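Local coordinates for uncharacterized protein (Bacteroides ovatus, PDB 4IRT) that is of unknown function but, as a putative neuraminidase with a BNR repeat-like beta-propeller domain, may act on glycans, at residues F90-H95 against G122-P127; V140-S145 against A179-Y184; R298-T303 against D332-S337; P313-R318 against A364-H369. All coordinates share one frame; numbering follows the deposited sequence.

Interaction 1: residues F90-H95 against G122-P127. With EDO (1,2-ethanediol), chain L.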
loop_
_atom_site.group_PDB
_atom_site.type_symbol
_atom_site.label_atom_id
_atom_site.label_comp_id
_atom_site.label_asym_id
_atom_site.label_seq_id
_atom_site.Cartn_x
_atom_site.Cartn_y
_atom_site.Cartn_z
ATOM N N PHE A 90 -13.926 0.433 2.729
ATOM C CA PHE A 90 -13.564 -0.400 3.873
ATOM C C PHE A 90 -14.286 -1.728 3.907
ATOM O O PHE A 90 -15.330 -1.880 3.300
ATOM C CB PHE A 90 -13.880 0.330 5.168
ATOM C CG PHE A 90 -15.262 0.911 5.223
ATOM C CD1 PHE A 90 -15.558 2.093 4.594
ATOM C CD2 PHE A 90 -16.272 0.263 5.922
ATOM C CE1 PHE A 90 -16.843 2.618 4.637
ATOM C CE2 PHE A 90 -17.573 0.787 5.976
ATOM C CZ PHE A 90 -17.848 1.970 5.342
ATOM N N ASP A 91 -13.729 -2.648 4.671
ATOM C CA ASP A 91 -14.436 -3.849 5.126
ATOM C C ASP A 91 -14.876 -4.813 4.015
ATOM O O ASP A 91 -16.064 -5.219 3.940
ATOM C CB ASP A 91 -15.652 -3.445 5.983
ATOM C CG ASP A 91 -16.323 -4.651 6.625
ATOM O OD1 ASP A 91 -15.599 -5.618 6.956
ATOM O OD2 ASP A 91 -17.557 -4.652 6.765
ATOM N N HIS A 92 -13.923 -5.215 3.180
ATOM C CA HIS A 92 -14.191 -6.187 2.142
ATOM C C HIS A 92 -13.286 -7.418 2.177
ATOM O O HIS A 92 -12.047 -7.324 2.316
ATOM C CB HIS A 92 -13.961 -5.614 0.755
ATOM C CG HIS A 92 -14.525 -4.248 0.519
ATOM N ND1 HIS A 92 -13.782 -3.104 0.713
ATOM C CD2 HIS A 92 -15.719 -3.848 0.011
ATOM C CE1 HIS A 92 -14.502 -2.054 0.346
ATOM N NE2 HIS A 92 -15.675 -2.479 -0.090
ATOM N N HIS A 93 -13.899 -8.548 1.860
ATOM C CA HIS A 93 -13.170 -9.749 1.477
ATOM C C HIS A 93 -14.043 -10.570 0.550
ATOM O O HIS A 93 -14.565 -11.620 0.936
ATOM C CB HIS A 93 -12.743 -10.538 2.699
ATOM C CG HIS A 93 -11.766 -11.623 2.388
ATOM N ND1 HIS A 93 -11.343 -12.533 3.332
ATOM C CD2 HIS A 93 -11.148 -11.961 1.231
ATOM C CE1 HIS A 93 -10.489 -13.371 2.775
ATOM N NE2 HIS A 93 -10.353 -13.050 1.501
ATOM N N GLY A 94 -14.259 -10.019 -0.642
ATOM C CA GLY A 94 -15.154 -10.552 -1.642
ATOM C C GLY A 94 -16.601 -10.135 -1.426
ATOM O O GLY A 94 -17.489 -10.977 -1.482
ATOM N N HIS A 95 -16.836 -8.853 -1.150
ATOM C CA HIS A 95 -18.140 -8.372 -0.714
ATOM C C HIS A 95 -18.553 -7.180 -1.545
ATOM O O HIS A 95 -17.711 -6.545 -2.154
ATOM C CB HIS A 95 -18.100 -7.904 0.755
ATOM C CG HIS A 95 -17.894 -9.008 1.733
ATOM N ND1 HIS A 95 -16.659 -9.300 2.255
ATOM C CD2 HIS A 95 -18.759 -9.890 2.300
ATOM C CE1 HIS A 95 -16.755 -10.329 3.081
ATOM N NE2 HIS A 95 -18.023 -10.693 3.143
ATOM N N GLY A 122 -19.878 -6.008 -6.826
ATOM C CA GLY A 122 -20.461 -7.047 -5.980
ATOM C C GLY A 122 -19.475 -7.911 -5.203
ATOM O O GLY A 122 -19.884 -8.607 -4.274
ATOM N N ASN A 123 -18.192 -7.864 -5.567
ATOM C CA ASN A 123 -17.187 -8.807 -5.077
ATOM C C ASN A 123 -15.829 -8.162 -4.978
ATOM O O ASN A 123 -14.906 -8.503 -5.721
ATOM C CB ASN A 123 -17.070 -10.014 -6.016
ATOM C CG ASN A 123 -18.353 -10.799 -6.108
ATOM O OD1 ASN A 123 -18.571 -11.739 -5.351
ATOM N ND2 ASN A 123 -19.228 -10.395 -7.018
ATOM N N VAL A 124 -15.719 -7.232 -4.042
ATOM C CA VAL A 124 -14.567 -6.344 -3.922
ATOM C C VAL A 124 -13.624 -6.880 -2.867
ATOM O O VAL A 124 -14.068 -7.408 -1.822
ATOM C CB VAL A 124 -15.042 -4.949 -3.462
ATOM C CG1 VAL A 124 -13.877 -4.049 -3.109
ATOM C CG2 VAL A 124 -15.969 -4.324 -4.503
ATOM N N THR A 125 -12.325 -6.746 -3.144
ATOM C CA THR A 125 -11.295 -6.945 -2.129
ATOM C C THR A 125 -10.213 -5.888 -2.396
ATOM O O THR A 125 -10.021 -5.501 -3.534
ATOM C CB THR A 125 -10.667 -8.364 -2.173
ATOM O OG1 THR A 125 -11.692 -9.378 -2.264
ATOM C CG2 THR A 125 -9.824 -8.683 -0.899
ATOM N N TYR A 126 -9.516 -5.452 -1.347
ATOM C CA TYR A 126 -8.331 -4.581 -1.451
ATOM C C TYR A 126 -8.623 -3.222 -2.114
ATOM O O TYR A 126 -8.053 -2.890 -3.151
ATOM C CB TYR A 126 -7.184 -5.286 -2.193
ATOM C CG TYR A 126 -6.837 -6.643 -1.623
ATOM C CD1 TYR A 126 -6.567 -6.805 -0.262
ATOM C CD2 TYR A 126 -6.799 -7.765 -2.435
ATOM C CE1 TYR A 126 -6.265 -8.047 0.269
ATOM C CE2 TYR A 126 -6.483 -9.012 -1.919
ATOM C CZ TYR A 126 -6.213 -9.146 -0.574
ATOM O OH TYR A 126 -5.906 -10.389 -0.082
ATOM N N PRO A 127 -9.499 -2.410 -1.488
ATOM C CA PRO A 127 -9.690 -1.046 -1.966
ATOM C C PRO A 127 -8.425 -0.191 -1.793
ATOM O O PRO A 127 -7.801 -0.243 -0.728
ATOM C CB PRO A 127 -10.815 -0.515 -1.063
ATOM C CG PRO A 127 -10.615 -1.291 0.245
ATOM C CD PRO A 127 -10.206 -2.667 -0.207
HETATM C C1 EDO L . -18.152 -7.554 5.137
HETATM O O1 EDO L . -19.125 -8.184 6.018
HETATM C C2 EDO L . -18.813 -6.641 4.106
HETATM O O2 EDO L . -19.153 -5.353 4.662
HETATM O O HOH W 1 -9.999 -5.832 1.513
#
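His92 lies with one face of its imidazole against Val124, whose CG1 stands 3.7 Å from the ring centroid, a CH-pi contact only 11° off the normal. Phe90 O sits over the opposite face, nearer the rim, and Pro127 CG packs at 3.7 Å from His92 ND1. With CG turned anti to the carbonyl carbon (chi1 -45°), the ring is directed at the start of strand 124-131, and NE2 is held from outside by the backbone N of Asn98. Beside it the two segments join through a G1 beta bulge: Gly94 N (2.9 Å) and His95 N (3.2 Å) both donate to Val124 O, while Val124 N returns a straighter bond to His95 O (2.8 Å, 167°). The bulge is braced from within, since His93 N donates to His95 ND1 at 2.9 Å, in the plane of that ring. A water links His92 O to Tyr126 N. Against the loop, an ethanediol, probably from the crystallisation liquor, lies over a face of the His95 ring and donates to Asp91 OD2 at 2.7 Å. Cut back to an alanine here, the His92 side chain would probably leave a gap against Val124 CG1 and Pro127 and the backbone N-H of Asn98 without its acceptor. Backbone bonds thus fix the bulged loop to an edge strand of a four-stranded sheet, probably a propeller blade, while the imidazole packs on Val124 and Pro127 with its NE2 satisfied.

Interaction 2: residues V140-S145 against A179-Y184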
loop_
_atom_site.group_PDB
_atom_site.type_symbol
_atom_site.label_atom_id
_atom_site.label_comp_id
_atom_site.label_asym_id
_atom_site.label_seq_id
_atom_site.Cartn_x
_atom_site.Cartn_y
_atom_site.Cartn_z
ATOM N N VAL A 140 -8.612 1.719 -7.188
ATOM C CA VAL A 140 -8.287 0.412 -7.711
ATOM C C VAL A 140 -8.751 -0.640 -6.714
ATOM O O VAL A 140 -8.646 -0.441 -5.496
ATOM C CB VAL A 140 -6.791 0.219 -7.999
ATOM C CG1 VAL A 140 -6.551 -1.191 -8.508
ATOM C CG2 VAL A 140 -6.308 1.227 -9.014
ATOM N N TYR A 141 -9.270 -1.748 -7.236
ATOM C CA TYR A 141 -9.643 -2.869 -6.383
ATOM C C TYR A 141 -9.568 -4.165 -7.173
ATOM O O TYR A 141 -9.462 -4.133 -8.403
ATOM C CB TYR A 141 -11.046 -2.651 -5.786
ATOM C CG TYR A 141 -12.217 -2.642 -6.769
ATOM C CD1 TYR A 141 -12.498 -1.511 -7.513
ATOM C CD2 TYR A 141 -13.032 -3.755 -6.950
ATOM C CE1 TYR A 141 -13.556 -1.477 -8.397
ATOM C CE2 TYR A 141 -14.105 -3.725 -7.829
ATOM C CZ TYR A 141 -14.364 -2.575 -8.558
ATOM O OH TYR A 141 -15.430 -2.507 -9.451
ATOM N N ARG A 142 -9.616 -5.272 -6.431
ATOM C CA ARG A 142 -9.695 -6.605 -7.025
ATOM C C ARG A 142 -11.148 -7.062 -7.005
ATOM O O ARG A 142 -11.811 -7.104 -5.957
ATOM C CB ARG A 142 -8.841 -7.658 -6.297
ATOM C CG ARG A 142 -8.865 -9.015 -7.004
ATOM C CD ARG A 142 -8.187 -10.158 -6.255
ATOM N NE ARG A 142 -8.981 -10.696 -5.156
ATOM C CZ ARG A 142 -8.499 -11.533 -4.233
ATOM N NH1 ARG A 142 -7.237 -11.938 -4.310
ATOM N NH2 ARG A 142 -9.267 -11.975 -3.253
ATOM N N SER A 143 -11.649 -7.389 -8.182
ATOM C CA SER A 143 -12.995 -7.899 -8.316
ATOM C C SER A 143 -12.973 -9.409 -8.497
ATOM O O SER A 143 -12.250 -9.925 -9.360
ATOM C CB SER A 143 -13.676 -7.289 -9.544
ATOM O OG SER A 143 -14.995 -7.808 -9.649
ATOM N N GLY A 144 -13.791 -10.118 -7.722
ATOM C CA GLY A 144 -13.970 -11.574 -7.921
ATOM C C GLY A 144 -13.999 -12.297 -6.586
ATOM O O GLY A 144 -13.503 -11.792 -5.586
ATOM N N SER A 145 -14.620 -13.468 -6.585
ATOM C CA SER A 145 -14.661 -14.341 -5.414
ATOM C C SER A 145 -14.220 -15.742 -5.840
ATOM O O SER A 145 -14.161 -16.039 -7.037
ATOM C CB SER A 145 -16.090 -14.405 -4.837
ATOM O OG SER A 145 -16.572 -13.117 -4.453
ATOM N N ALA A 179 -2.814 -12.088 -10.479
ATOM C CA ALA A 179 -1.775 -11.093 -10.188
ATOM C C ALA A 179 -2.035 -10.448 -8.835
ATOM O O ALA A 179 -3.190 -10.415 -8.384
ATOM C CB ALA A 179 -1.767 -10.038 -11.265
ATOM N N TYR A 180 -0.961 -9.943 -8.202
ATOM C CA TYR A 180 -1.021 -9.083 -7.033
ATOM C C TYR A 180 -0.171 -7.884 -7.322
ATOM O O TYR A 180 1.010 -8.025 -7.656
ATOM C CB TYR A 180 -0.516 -9.788 -5.781
ATOM C CG TYR A 180 -1.419 -10.910 -5.400
ATOM C CD1 TYR A 180 -2.524 -10.686 -4.577
ATOM C CD2 TYR A 180 -1.190 -12.181 -5.871
ATOM C CE1 TYR A 180 -3.385 -11.732 -4.239
ATOM C CE2 TYR A 180 -2.036 -13.229 -5.543
ATOM C CZ TYR A 180 -3.134 -12.993 -4.734
ATOM O OH TYR A 180 -3.965 -14.049 -4.441
ATOM N N TRP A 181 -0.789 -6.714 -7.195
ATOM C CA TRP A 181 -0.216 -5.469 -7.674
ATOM C C TRP A 181 -0.039 -4.430 -6.585
ATOM O O TRP A 181 -0.575 -4.555 -5.507
ATOM C CB TRP A 181 -1.099 -4.883 -8.793
ATOM C CG TRP A 181 -2.548 -4.699 -8.380
ATOM C CD1 TRP A 181 -3.088 -3.678 -7.692
ATOM C CD2 TRP A 181 -3.622 -5.627 -8.648
ATOM N NE1 TRP A 181 -4.454 -3.904 -7.482
ATOM C CE2 TRP A 181 -4.793 -5.094 -8.084
ATOM C CE3 TRP A 181 -3.681 -6.860 -9.299
ATOM C CZ2 TRP A 181 -6.010 -5.762 -8.136
ATOM C CZ3 TRP A 181 -4.874 -7.508 -9.374
ATOM C CH2 TRP A 181 -6.037 -6.968 -8.781
ATOM N N GLN A 182 0.717 -3.392 -6.921
ATOM C CA GLN A 182 0.841 -2.145 -6.159
ATOM C C GLN A 182 1.099 -0.992 -7.119
ATOM O O GLN A 182 1.595 -1.200 -8.239
ATOM C CB GLN A 182 1.966 -2.232 -5.089
ATOM C CG GLN A 182 3.335 -2.698 -5.621
ATOM C CD GLN A 182 3.513 -4.201 -5.651
ATOM O OE1 GLN A 182 2.902 -4.943 -4.870
ATOM N NE2 GLN A 182 4.358 -4.674 -6.582
ATOM N N LEU A 183 0.690 0.204 -6.717
ATOM C CA LEU A 183 0.762 1.386 -7.560
ATOM C C LEU A 183 1.283 2.557 -6.775
ATOM O O LEU A 183 1.349 2.515 -5.545
ATOM C CB LEU A 183 -0.609 1.776 -8.137
ATOM C CG LEU A 183 -1.307 0.712 -8.960
ATOM C CD1 LEU A 183 -2.195 -0.156 -8.097
ATOM C CD2 LEU A 183 -2.166 1.264 -10.064
ATOM N N TYR A 184 1.612 3.597 -7.514
ATOM C CA TYR A 184 2.026 4.867 -6.953
ATOM C C TYR A 184 1.838 5.941 -8.007
ATOM O O TYR A 184 2.128 5.712 -9.186
ATOM C CB TYR A 184 3.484 4.806 -6.548
ATOM C CG TYR A 184 4.006 5.992 -5.772
ATOM C CD1 TYR A 184 3.785 6.080 -4.400
ATOM C CD2 TYR A 184 4.789 6.984 -6.382
ATOM C CE1 TYR A 184 4.276 7.145 -3.652
ATOM C CE2 TYR A 184 5.294 8.056 -5.638
ATOM C CZ TYR A 184 5.040 8.110 -4.249
ATOM O OH TYR A 184 5.522 9.137 -3.470
#
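This is mainly apolar side-chain packing between two neighbouring beta-sheets, with no hydrogen bond across it: strands 137-143 and 178-185 belong to different four-stranded antiparallel sheets, and the short segments run nearly antiparallel (171°) with axes 9.4 Å apart. The indole of Trp181 fills much of the space between them. Its NE1 lies 3.6 Å from Val140 CG1, and its far rim, at CH2, reaches Arg142 CB at 3.8 Å. Trp181 takes the crowded position, CG between the backbone N and the carbonyl carbon (chi1 55°), which carries the ring across toward the facing strand. Such side-chain packing between successive antiparallel sheets is how the blades of a beta-propeller hold together, as expected for a BNR repeat-like domain. Further along, Val140 CG2 meets Leu183 CD2 at 4.3 Å. Leu151 of strand 151-157 and Leu193 of strand 191-198 also touch Trp181 and extend the apolar layer. At the other end, in one of two modelled conformers and so doubtfully, the Arg142 guanidinium presents its edge to Tyr180, with the two planes 63° apart.

Interaction 3: residues R298-T303 against D332-S337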
loop_
_atom_site.group_PDB
_atom_site.type_symbol
_atom_site.label_atom_id
_atom_site.label_comp_id
_atom_site.label_asym_id
_atom_site.label_seq_id
_atom_site.Cartn_x
_atom_site.Cartn_y
_atom_site.Cartn_z
ATOM N N ARG A 298 19.876 -11.051 6.616
ATOM C CA ARG A 298 19.147 -11.865 7.586
ATOM C C ARG A 298 19.761 -13.262 7.681
ATOM O O ARG A 298 20.239 -13.792 6.697
ATOM C CB ARG A 298 17.676 -11.997 7.167
ATOM C CG ARG A 298 16.930 -10.700 6.935
ATOM C CD ARG A 298 15.454 -10.928 6.637
ATOM N NE ARG A 298 14.784 -11.374 7.860
ATOM C CZ ARG A 298 14.428 -12.627 8.157
ATOM N NH1 ARG A 298 14.556 -13.628 7.291
ATOM N NH2 ARG A 298 13.887 -12.873 9.346
ATOM N N GLN A 299 19.672 -13.854 8.870
ATOM C CA GLN A 299 20.189 -15.181 9.194
ATOM C C GLN A 299 19.115 -16.251 9.411
ATOM O O GLN A 299 19.418 -17.445 9.378
ATOM C CB GLN A 299 20.951 -15.083 10.533
ATOM C CG GLN A 299 22.143 -14.148 10.501
ATOM C CD GLN A 299 23.090 -14.558 9.396
ATOM O OE1 GLN A 299 23.716 -15.613 9.483
ATOM N NE2 GLN A 299 23.154 -13.763 8.323
ATOM N N THR A 300 17.899 -15.823 9.711
ATOM C CA THR A 300 16.848 -16.707 10.198
ATOM C C THR A 300 15.886 -17.083 9.064
ATOM O O THR A 300 15.217 -16.217 8.502
ATOM C CB THR A 300 16.058 -16.030 11.328
ATOM O OG1 THR A 300 16.996 -15.479 12.257
ATOM C CG2 THR A 300 15.129 -17.012 12.049
ATOM N N PRO A 301 15.853 -18.375 8.714
ATOM C CA PRO A 301 15.018 -18.861 7.631
ATOM C C PRO A 301 13.549 -18.857 7.961
ATOM O O PRO A 301 13.172 -18.926 9.131
ATOM C CB PRO A 301 15.483 -20.304 7.422
ATOM C CG PRO A 301 16.085 -20.713 8.728
ATOM C CD PRO A 301 16.713 -19.448 9.264
ATOM N N PHE A 302 12.729 -18.747 6.916
ATOM C CA PHE A 302 11.320 -19.104 7.002
ATOM C C PHE A 302 10.868 -19.414 5.592
ATOM O O PHE A 302 11.594 -19.159 4.631
ATOM C CB PHE A 302 10.439 -18.010 7.638
ATOM C CG PHE A 302 10.250 -16.775 6.795
ATOM C CD1 PHE A 302 9.187 -16.665 5.903
ATOM C CD2 PHE A 302 11.110 -15.694 6.936
ATOM C CE1 PHE A 302 9.004 -15.501 5.163
ATOM C CE2 PHE A 302 10.945 -14.536 6.185
ATOM C CZ PHE A 302 9.887 -14.432 5.307
ATOM N N THR A 303 9.671 -19.972 5.478
ATOM C CA THR A 303 9.086 -20.267 4.171
ATOM C C THR A 303 7.652 -19.850 4.190
ATOM O O THR A 303 6.996 -19.896 5.239
ATOM C CB THR A 303 9.223 -21.756 3.775
ATOM O OG1 THR A 303 8.780 -21.917 2.418
ATOM C CG2 THR A 303 8.429 -22.678 4.702
ATOM N N ASP A 332 11.016 -6.897 11.624
ATOM C CA ASP A 332 11.682 -8.205 11.548
ATOM C C ASP A 332 11.770 -8.833 12.935
ATOM O O ASP A 332 12.263 -8.208 13.876
ATOM C CB ASP A 332 13.076 -7.997 10.925
ATOM C CG ASP A 332 13.773 -9.303 10.472
ATOM O OD1 ASP A 332 13.537 -10.403 11.028
ATOM O OD2 ASP A 332 14.639 -9.171 9.563
ATOM N N GLU A 333 11.308 -10.077 13.058
ATOM C CA GLU A 333 11.517 -10.855 14.294
ATOM C C GLU A 333 12.975 -10.884 14.756
ATOM O O GLU A 333 13.251 -10.898 15.971
ATOM C CB GLU A 333 11.049 -12.298 14.138
ATOM C CG GLU A 333 9.555 -12.472 14.335
ATOM C CD GLU A 333 9.133 -13.933 14.507
ATOM O OE1 GLU A 333 10.010 -14.819 14.680
ATOM O OE2 GLU A 333 7.912 -14.182 14.452
ATOM N N GLU A 334 13.904 -10.870 13.809
ATOM C CA GLU A 334 15.335 -10.799 14.147
ATOM C C GLU A 334 15.717 -9.552 14.918
ATOM O O GLU A 334 16.773 -9.532 15.541
ATOM C CB GLU A 334 16.226 -10.811 12.883
ATOM C CG GLU A 334 16.397 -12.180 12.277
ATOM C CD GLU A 334 17.563 -12.273 11.293
ATOM O OE1 GLU A 334 18.248 -11.275 11.001
ATOM O OE2 GLU A 334 17.789 -13.372 10.811
ATOM N N ARG A 335 14.934 -8.478 14.765
ATOM C CA ARG A 335 15.164 -7.232 15.484
ATOM C C ARG A 335 14.107 -7.004 16.560
ATOM O O ARG A 335 13.835 -5.875 16.936
ATOM C CB ARG A 335 15.169 -6.062 14.505
ATOM C CG ARG A 335 16.246 -6.200 13.424
ATOM C CD ARG A 335 16.463 -4.902 12.625
ATOM N NE ARG A 335 17.010 -3.841 13.451
ATOM C CZ ARG A 335 18.297 -3.614 13.662
ATOM N NH1 ARG A 335 19.229 -4.390 13.113
ATOM N NH2 ARG A 335 18.664 -2.623 14.451
ATOM N N GLY A 336 13.467 -8.063 17.025
ATOM C CA GLY A 336 12.442 -7.910 18.057
ATOM C C GLY A 336 11.116 -7.342 17.581
ATOM O O GLY A 336 10.330 -6.855 18.388
ATOM N N SER A 337 10.862 -7.419 16.268
ATOM C CA SER A 337 9.610 -6.920 15.674
ATOM C C SER A 337 9.355 -5.454 15.990
ATOM O O SER A 337 8.208 -5.009 16.127
ATOM C CB SER A 337 8.423 -7.832 16.040
ATOM O OG SER A 337 8.765 -9.191 15.786
#
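The Arg298 guanidinium meets Asp332 at its edge, while Glu334 OE2 stands well above one of its faces, toward the rim. The edge carries a side-on bidentate salt bridge: Arg298 NE reaches Asp332 OD2 at 2.8 Å and NH2 reaches OD1 at 3.0 Å, both oxygens close to the guanidinium plane, although the carboxylate itself is turned 29° from it. A bend at chi3 (71°) brings the arginine head round to this grip, and NH1 also donates to Thr300 O. Asp332 OD1 takes a second bond, from Glu334 N on the other face of its carboxylate, closing an Asx turn. Glu334, extended beyond CG, reaches back to the 298-303 loop, where its OE2 collects three donors: Gln299 N on the syn lone pair, Thr300 N nearly end-on to the C-O bond, and Thr300 OG1 from the anti side, each at 2.7 Å. Arg298 NH2 lies 4.2 Å from Glu334 OE2, and its charge would probably help stabilise that anion, though no N-H of Arg298 points at it. Asp332 and Glu334 belong to the turn between strands 325-330 and 340-344; Arg298 follows strand 290-294 of the preceding sheet, and Gln279 and Pro278, at the start of strand 278-285, bind it too.

Interaction 4: residues P313-R318 against A364-H369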
loop_
_atom_site.group_PDB
_atom_site.type_symbol
_atom_site.label_atom_id
_atom_site.label_comp_id
_atom_site.label_asym_id
_atom_site.label_seq_id
_atom_site.Cartn_x
_atom_site.Cartn_y
_atom_site.Cartn_z
ATOM N N PRO A 313 7.342 -13.851 9.709
ATOM C CA PRO A 313 8.251 -13.208 10.653
ATOM C C PRO A 313 8.733 -11.821 10.270
ATOM O O PRO A 313 9.333 -11.134 11.098
ATOM C CB PRO A 313 9.468 -14.156 10.679
ATOM C CG PRO A 313 9.057 -15.384 9.970
ATOM C CD PRO A 313 7.948 -15.026 9.062
ATOM N N ILE A 314 8.533 -11.435 9.010
ATOM C CA ILE A 314 8.911 -10.106 8.561
ATOM C C ILE A 314 7.705 -9.437 7.875
ATOM O O ILE A 314 6.803 -10.107 7.342
ATOM C CB ILE A 314 10.138 -10.108 7.627
ATOM C CG1 ILE A 314 9.849 -10.808 6.319
ATOM C CG2 ILE A 314 11.339 -10.785 8.294
ATOM C CD1 ILE A 314 11.002 -10.797 5.349
ATOM N N ALA A 315 7.695 -8.108 7.915
ATOM C CA ALA A 315 6.645 -7.328 7.285
ATOM C C ALA A 315 6.951 -7.060 5.833
ATOM O O ALA A 315 8.107 -6.887 5.459
ATOM C CB ALA A 315 6.477 -6.003 8.000
ATOM N N ARG A 316 5.913 -6.951 5.028
ATOM C CA ARG A 316 6.083 -6.385 3.707
ATOM C C ARG A 316 6.434 -4.876 3.858
ATOM O O ARG A 316 5.949 -4.199 4.763
ATOM C CB ARG A 316 4.837 -6.587 2.891
ATOM C CG ARG A 316 4.649 -8.050 2.565
ATOM C CD ARG A 316 3.321 -8.347 1.938
ATOM N NE ARG A 316 2.248 -8.135 2.894
ATOM C CZ ARG A 316 0.994 -8.512 2.708
ATOM N NH1 ARG A 316 0.622 -9.086 1.579
ATOM N NH2 ARG A 316 0.092 -8.264 3.643
ATOM N N PRO A 317 7.328 -4.373 3.010
ATOM C CA PRO A 317 7.926 -3.075 3.259
ATOM C C PRO A 317 7.294 -1.872 2.587
ATOM O O PRO A 317 6.513 -2.000 1.630
ATOM C CB PRO A 317 9.343 -3.278 2.735
ATOM C CG PRO A 317 9.155 -4.165 1.559
ATOM C CD PRO A 317 8.098 -5.148 2.014
ATOM N N ARG A 318 7.673 -0.697 3.075
ATOM C CA ARG A 318 7.374 0.578 2.391
ATOM C C ARG A 318 8.683 1.329 2.185
ATOM O O ARG A 318 9.659 1.083 2.898
ATOM C CB ARG A 318 6.429 1.472 3.201
ATOM C CG ARG A 318 4.999 0.966 3.406
ATOM C CD ARG A 318 4.107 1.415 2.301
ATOM N NE ARG A 318 2.679 1.083 2.414
ATOM C CZ ARG A 318 1.700 1.969 2.317
ATOM N NH1 ARG A 318 1.948 3.282 2.214
ATOM N NH2 ARG A 318 0.452 1.557 2.367
ATOM N N ALA A 364 2.752 -8.022 14.581
ATOM C CA ALA A 364 2.266 -8.313 13.201
ATOM C C ALA A 364 2.128 -7.087 12.306
ATOM O O ALA A 364 1.739 -7.202 11.138
ATOM C CB ALA A 364 0.940 -9.035 13.279
ATOM N N TRP A 365 2.408 -5.920 12.858
ATOM C CA TRP A 365 2.377 -4.660 12.118
ATOM C C TRP A 365 3.166 -4.736 10.798
ATOM O O TRP A 365 4.247 -5.356 10.734
ATOM C CB TRP A 365 2.979 -3.557 12.991
ATOM C CG TRP A 365 3.205 -2.205 12.354
ATOM C CD1 TRP A 365 2.340 -1.172 12.374
ATOM C CD2 TRP A 365 4.389 -1.717 11.704
ATOM N NE1 TRP A 365 2.866 -0.093 11.750
ATOM C CE2 TRP A 365 4.130 -0.392 11.328
ATOM C CE3 TRP A 365 5.621 -2.282 11.360
ATOM C CZ2 TRP A 365 5.060 0.393 10.666
ATOM C CZ3 TRP A 365 6.545 -1.496 10.684
ATOM C CH2 TRP A 365 6.263 -0.168 10.370
ATOM N N GLU A 366 2.562 -4.155 9.761
ATOM C CA GLU A 366 3.263 -3.759 8.576
ATOM C C GLU A 366 3.136 -2.259 8.380
ATOM O O GLU A 366 2.151 -1.637 8.803
ATOM C CB GLU A 366 2.738 -4.489 7.347
ATOM C CG GLU A 366 2.714 -6.006 7.422
ATOM C CD GLU A 366 2.242 -6.620 6.118
ATOM O OE1 GLU A 366 1.092 -6.343 5.695
ATOM O OE2 GLU A 366 3.001 -7.413 5.535
ATOM N N PRO A 367 4.109 -1.649 7.694
ATOM C CA PRO A 367 4.041 -0.202 7.492
ATOM C C PRO A 367 3.025 0.300 6.491
ATOM O O PRO A 367 2.766 -0.345 5.461
ATOM C CB PRO A 367 5.432 0.161 6.960
ATOM C CG PRO A 367 5.956 -1.137 6.383
ATOM C CD PRO A 367 5.355 -2.243 7.174
ATOM N N SER A 368 2.407 1.431 6.859
ATOM C CA SER A 368 1.733 2.312 5.908
ATOM C C SER A 368 2.139 3.742 6.314
ATOM O O SER A 368 2.468 4.009 7.494
ATOM C CB SER A 368 0.201 2.117 5.894
ATOM O OG SER A 368 -0.362 2.211 7.191
ATOM N N HIS A 369 2.190 4.642 5.343
ATOM C CA HIS A 369 2.721 5.995 5.572
ATOM C C HIS A 369 1.933 7.061 4.832
ATOM O O HIS A 369 1.124 6.764 3.925
ATOM C CB HIS A 369 4.208 6.050 5.153
ATOM C CG HIS A 369 4.450 6.200 3.668
ATOM N ND1 HIS A 369 4.406 5.149 2.783
ATOM C CD2 HIS A 369 4.825 7.281 2.942
ATOM C CE1 HIS A 369 4.715 5.578 1.568
ATOM N NE2 HIS A 369 4.964 6.873 1.634
#
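Arg316 and Glu366 form a bidentate salt bridge, side-on, with Arg316 NE 2.8 Å from Glu366 OE2 and NH2 3.0 Å from OE1, each on a syn lone pair. Arg316 N adds a third bond, to OE2 at 3.0 Å from above the carboxylate plane. Beyond the pair, Val22 N donates to OE1 and Asn252 O accepts from NH1. With a glutamine at Glu366 the carboxylate charge goes, and one N-H of Arg316 is likely to be left without an acceptor. By contrast, Arg316 O is buried against Pro367 CD at 3.2 Å and has no polar partner. Arg318, bent at chi2 (-89°), lays a guanidinium face over Ser368 and brings NH1 to 3.1 Å from His369 ND1; its NH2 donates to Val22 O and Arg24 O. Ala315 CB packs on Glu366 CG at 3.8 Å. Two extended, nearly parallel segments, tied by Arg318 and Glu366 to residues 22-24, join the lead-in to strand 318-322 to the loop before helix 371-377, consistent with neighbouring blades meeting near the middle of a propeller.

From the N terminus, interaction 1 comes first, fastening the loop after strand 86-90 to the start of strand 124-131. Interaction 2 follows in series: strand 137-143, next to 124-131 in the same sheet, packs on the following sheet through 178-185. The two touch, with Asn123 O probably bonded to Gly144 N. Farther on, interactions 3 and 4 cross, since 313-318 lies between the two segments of interaction 3 and 364-369 lies beyond both. They meet where Glu333 N probably donates to Pro313 O and where Ile314 packs on Arg298 and Asp332. Interaction 3 joins loops of two consecutive sheets, whereas interaction 4 ties the lead-in to strand 318-322 to the loop before helix 371-377, across the molecule's centre from interaction 2.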